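Local coordinates for protein catalase-3 (Neurospora crassa, PDB 4AJ9) that uses heme to catalyse the breakdown of hydrogen peroxide into oxygen and water, probably protecting cells from its toxic effects, at residues C[105-117]-C[158-170]. Residues are numbered along the deposited sequence; the frame is centred on the assembly and turned at random.
Sequences TVAGSRGSADTAR and VKPSPDNEVPQAA
G108 and A169 bring two irregular loops together, their CA atoms 3.9 Å apart, with the type II turn S109-S112 beside the junction. Here A169 CB rests between G108 CA, S112 CB and A116 CB; a side chain at G108 would clash with A169 and with S112 OG. Q168 turns back at chi2 (57°), bringing its amide oxygen to S109 N, which donates an almost straight hydrogen bond of 2.8 Å to OE1, nearly along the C=O axis. S112 CB lies against the same OE1 (3.4 Å), while S112 N closes the turn onto S109 O, which also takes a hydrogen bond from S112 OG in the carbonyl plane. K159 extends through chi2 and chi3 and bends at chi4 (-76°), so that NZ meets A107 O at 2.7 Å from above the carbonyl plane and also donates to a water within hydrogen-bonding distance of both V106 O and G108 O. Replacing K159 by alanine is likely to cost A107 O its strong donor and the bridging water its ammonium partner. A107 CB packs on V158 CG1 at 3.8 Å, and a further water links R117 N to A169 O. The contact joins the connection between strands 96-104 and 121-128 to the loop between helices 151-158 and 174-182; V106 borders the predicted active-site H65, and D253 of a second subunit accepts a hydrogen bond from Q168 N.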
# COMPACT_ATOMS: atom_id res chain seq x y z
N THR C 105 20.38 -15.88 5.72
CA THR C 105 20.40 -16.87 4.66
C THR C 105 19.76 -16.22 3.43
O THR C 105 19.66 -15.00 3.36
CB THR C 105 19.67 -18.16 5.05
OG1 THR C 105 18.36 -17.84 5.50
CG2 THR C 105 20.43 -18.86 6.16
N VAL C 106 19.35 -17.02 2.45
CA VAL C 106 18.85 -16.47 1.20
C VAL C 106 17.45 -16.97 0.85
O VAL C 106 16.55 -16.17 0.55
CB VAL C 106 19.79 -16.79 0.01
CG1 VAL C 106 19.26 -16.19 -1.29
CG2 VAL C 106 21.19 -16.29 0.28
N ALA C 107 17.27 -18.28 0.88
CA ALA C 107 16.07 -18.88 0.29
C ALA C 107 14.89 -18.84 1.25
O ALA C 107 13.75 -18.59 0.84
CB ALA C 107 16.35 -20.31 -0.14
N GLY C 108 15.16 -19.09 2.52
CA GLY C 108 14.11 -19.30 3.50
C GLY C 108 13.33 -18.06 3.85
O GLY C 108 13.84 -16.93 3.77
N SER C 109 12.07 -18.26 4.24
CA SER C 109 11.22 -17.17 4.73
C SER C 109 11.62 -16.78 6.15
O SER C 109 12.48 -17.40 6.75
CB SER C 109 9.76 -17.61 4.72
OG SER C 109 9.25 -17.61 3.41
N ARG C 110 11.02 -15.71 6.65
CA ARG C 110 11.19 -15.35 8.04
C ARG C 110 10.74 -16.55 8.84
O ARG C 110 9.75 -17.18 8.48
CB ARG C 110 10.32 -14.14 8.39
CG ARG C 110 10.66 -12.88 7.63
CD ARG C 110 9.75 -11.73 8.08
NE ARG C 110 9.74 -11.60 9.54
CZ ARG C 110 8.64 -11.53 10.28
NH1 ARG C 110 7.44 -11.56 9.71
NH2 ARG C 110 8.74 -11.41 11.60
N GLY C 111 11.45 -16.87 9.90
CA GLY C 111 11.06 -17.99 10.72
C GLY C 111 11.73 -19.30 10.34
O GLY C 111 11.73 -20.23 11.15
N SER C 112 12.29 -19.39 9.13
CA SER C 112 13.03 -20.60 8.79
C SER C 112 14.31 -20.67 9.62
O SER C 112 14.63 -19.74 10.33
CB SER C 112 13.34 -20.68 7.28
OG SER C 112 14.10 -19.56 6.84
N ALA C 113 15.02 -21.79 9.54
CA ALA C 113 16.13 -22.06 10.45
C ALA C 113 17.45 -21.39 10.03
O ALA C 113 17.81 -21.36 8.85
CB ALA C 113 16.32 -23.58 10.62
N ASP C 114 18.16 -20.88 11.02
CA ASP C 114 19.48 -20.30 10.80
C ASP C 114 20.45 -21.30 10.17
O ASP C 114 21.30 -20.93 9.36
CB ASP C 114 20.07 -19.79 12.12
CG ASP C 114 19.46 -18.47 12.58
OD1 ASP C 114 18.80 -17.77 11.77
OD2 ASP C 114 19.67 -18.11 13.77
N THR C 115 20.33 -22.57 10.55
CA THR C 115 21.27 -23.59 10.09
C THR C 115 20.79 -24.44 8.91
O THR C 115 21.27 -25.56 8.70
CB THR C 115 21.77 -24.51 11.26
OG1 THR C 115 20.66 -25.24 11.83
CG2 THR C 115 22.43 -23.68 12.34
N ALA C 116 19.86 -23.91 8.12
CA ALA C 116 19.62 -24.46 6.78
C ALA C 116 20.93 -24.35 6.01
O ALA C 116 21.73 -23.47 6.29
CB ALA C 116 18.55 -23.66 6.06
N ARG C 117 21.16 -25.23 5.03
CA ARG C 117 22.29 -25.03 4.10
C ARG C 117 21.94 -23.97 3.05
O ARG C 117 20.92 -24.08 2.38
CB ARG C 117 22.69 -26.34 3.40
CG ARG C 117 23.76 -26.13 2.32
CD ARG C 117 24.14 -27.41 1.59
NE ARG C 117 24.63 -28.47 2.47
CZ ARG C 117 25.84 -28.50 3.02
NH1 ARG C 117 26.69 -27.50 2.82
NH2 ARG C 117 26.20 -29.52 3.80
N VAL C 158 15.08 -22.16 -6.69
CA VAL C 158 15.63 -22.52 -5.39
C VAL C 158 14.58 -22.45 -4.26
O VAL C 158 14.62 -23.23 -3.31
CB VAL C 158 16.87 -21.65 -5.08
CG1 VAL C 158 17.20 -21.66 -3.61
CG2 VAL C 158 18.06 -22.13 -5.92
N LYS C 159 13.64 -21.53 -4.39
CA LYS C 159 12.55 -21.40 -3.41
C LYS C 159 11.53 -22.54 -3.55
O LYS C 159 11.59 -23.33 -4.50
CB LYS C 159 11.93 -19.99 -3.47
CG LYS C 159 12.62 -19.01 -2.52
CD LYS C 159 12.16 -17.57 -2.72
CE LYS C 159 12.90 -16.60 -1.78
NZ LYS C 159 12.43 -16.61 -0.35
N PRO C 160 10.60 -22.67 -2.59
CA PRO C 160 9.74 -23.87 -2.62
C PRO C 160 8.93 -24.00 -3.91
O PRO C 160 8.57 -23.00 -4.52
CB PRO C 160 8.79 -23.65 -1.44
CG PRO C 160 9.55 -22.73 -0.50
CD PRO C 160 10.32 -21.81 -1.43
N SER C 161 8.65 -25.24 -4.30
CA SER C 161 7.78 -25.52 -5.44
C SER C 161 6.49 -24.72 -5.31
O SER C 161 5.90 -24.64 -4.22
CB SER C 161 7.47 -27.02 -5.53
OG SER C 161 6.84 -27.35 -6.75
N PRO C 162 6.04 -24.11 -6.41
CA PRO C 162 4.92 -23.17 -6.30
C PRO C 162 3.52 -23.81 -6.19
O PRO C 162 2.56 -23.08 -5.94
CB PRO C 162 5.06 -22.30 -7.56
CG PRO C 162 5.76 -23.19 -8.54
CD PRO C 162 6.70 -24.06 -7.73
N ASP C 163 3.42 -25.13 -6.37
CA ASP C 163 2.14 -25.80 -6.21
C ASP C 163 1.81 -26.03 -4.74
O ASP C 163 0.70 -25.72 -4.32
CB ASP C 163 2.03 -27.11 -7.02
CG ASP C 163 3.29 -27.98 -6.93
OD1 ASP C 163 4.29 -27.53 -6.35
OD2 ASP C 163 3.27 -29.11 -7.47
N ASN C 164 2.79 -26.53 -3.98
CA ASN C 164 2.59 -26.85 -2.55
C ASN C 164 3.45 -26.07 -1.54
O ASN C 164 3.37 -26.28 -0.33
CB ASN C 164 2.74 -28.36 -2.29
CG ASN C 164 4.12 -28.91 -2.65
OD1 ASN C 164 5.04 -28.15 -2.97
ND2 ASN C 164 4.26 -30.23 -2.60
N GLU C 165 4.28 -25.16 -2.05
CA GLU C 165 5.25 -24.44 -1.22
C GLU C 165 6.11 -25.36 -0.35
O GLU C 165 6.22 -25.17 0.86
CB GLU C 165 4.59 -23.34 -0.39
CG GLU C 165 5.59 -22.28 0.09
CD GLU C 165 4.94 -21.15 0.83
OE1 GLU C 165 4.45 -21.38 1.96
OE2 GLU C 165 4.91 -20.02 0.28
N VAL C 166 6.72 -26.34 -1.00
CA VAL C 166 7.68 -27.26 -0.37
C VAL C 166 8.87 -27.35 -1.33
O VAL C 166 8.68 -27.43 -2.54
CB VAL C 166 7.06 -28.67 -0.23
CG1 VAL C 166 8.11 -29.69 0.25
CG2 VAL C 166 5.85 -28.64 0.70
N PRO C 167 10.11 -27.38 -0.80
CA PRO C 167 10.51 -27.41 0.60
C PRO C 167 11.02 -26.05 1.09
O PRO C 167 11.51 -25.25 0.29
CB PRO C 167 11.69 -28.38 0.58
CG PRO C 167 12.38 -28.01 -0.70
CD PRO C 167 11.27 -27.62 -1.69
N GLN C 168 10.93 -25.83 2.40
CA GLN C 168 11.38 -24.60 3.04
C GLN C 168 12.90 -24.52 3.13
O GLN C 168 13.56 -25.49 3.54
CB GLN C 168 10.81 -24.55 4.47
CG GLN C 168 11.13 -23.27 5.22
CD GLN C 168 10.64 -22.02 4.50
OE1 GLN C 168 11.26 -20.96 4.59
NE2 GLN C 168 9.53 -22.15 3.76
N ALA C 169 13.46 -23.38 2.72
CA ALA C 169 14.86 -23.08 2.99
C ALA C 169 15.78 -24.22 2.56
O ALA C 169 16.61 -24.69 3.34
CB ALA C 169 15.06 -22.81 4.49
N ALA C 170 15.64 -24.67 1.32
CA ALA C 170 16.44 -25.81 0.88
C ALA C 170 16.62 -25.86 -0.63
O ALA C 170 15.69 -25.59 -1.39
CB ALA C 170 15.82 -27.09 1.38
O HOH W 1 14.12 -15.43 1.66
O HOH W 2 12.39 -21.35 1.34
O HOH W 3 9.60 -19.69 1.78
O HOH W 4 18.92 -26.38 3.86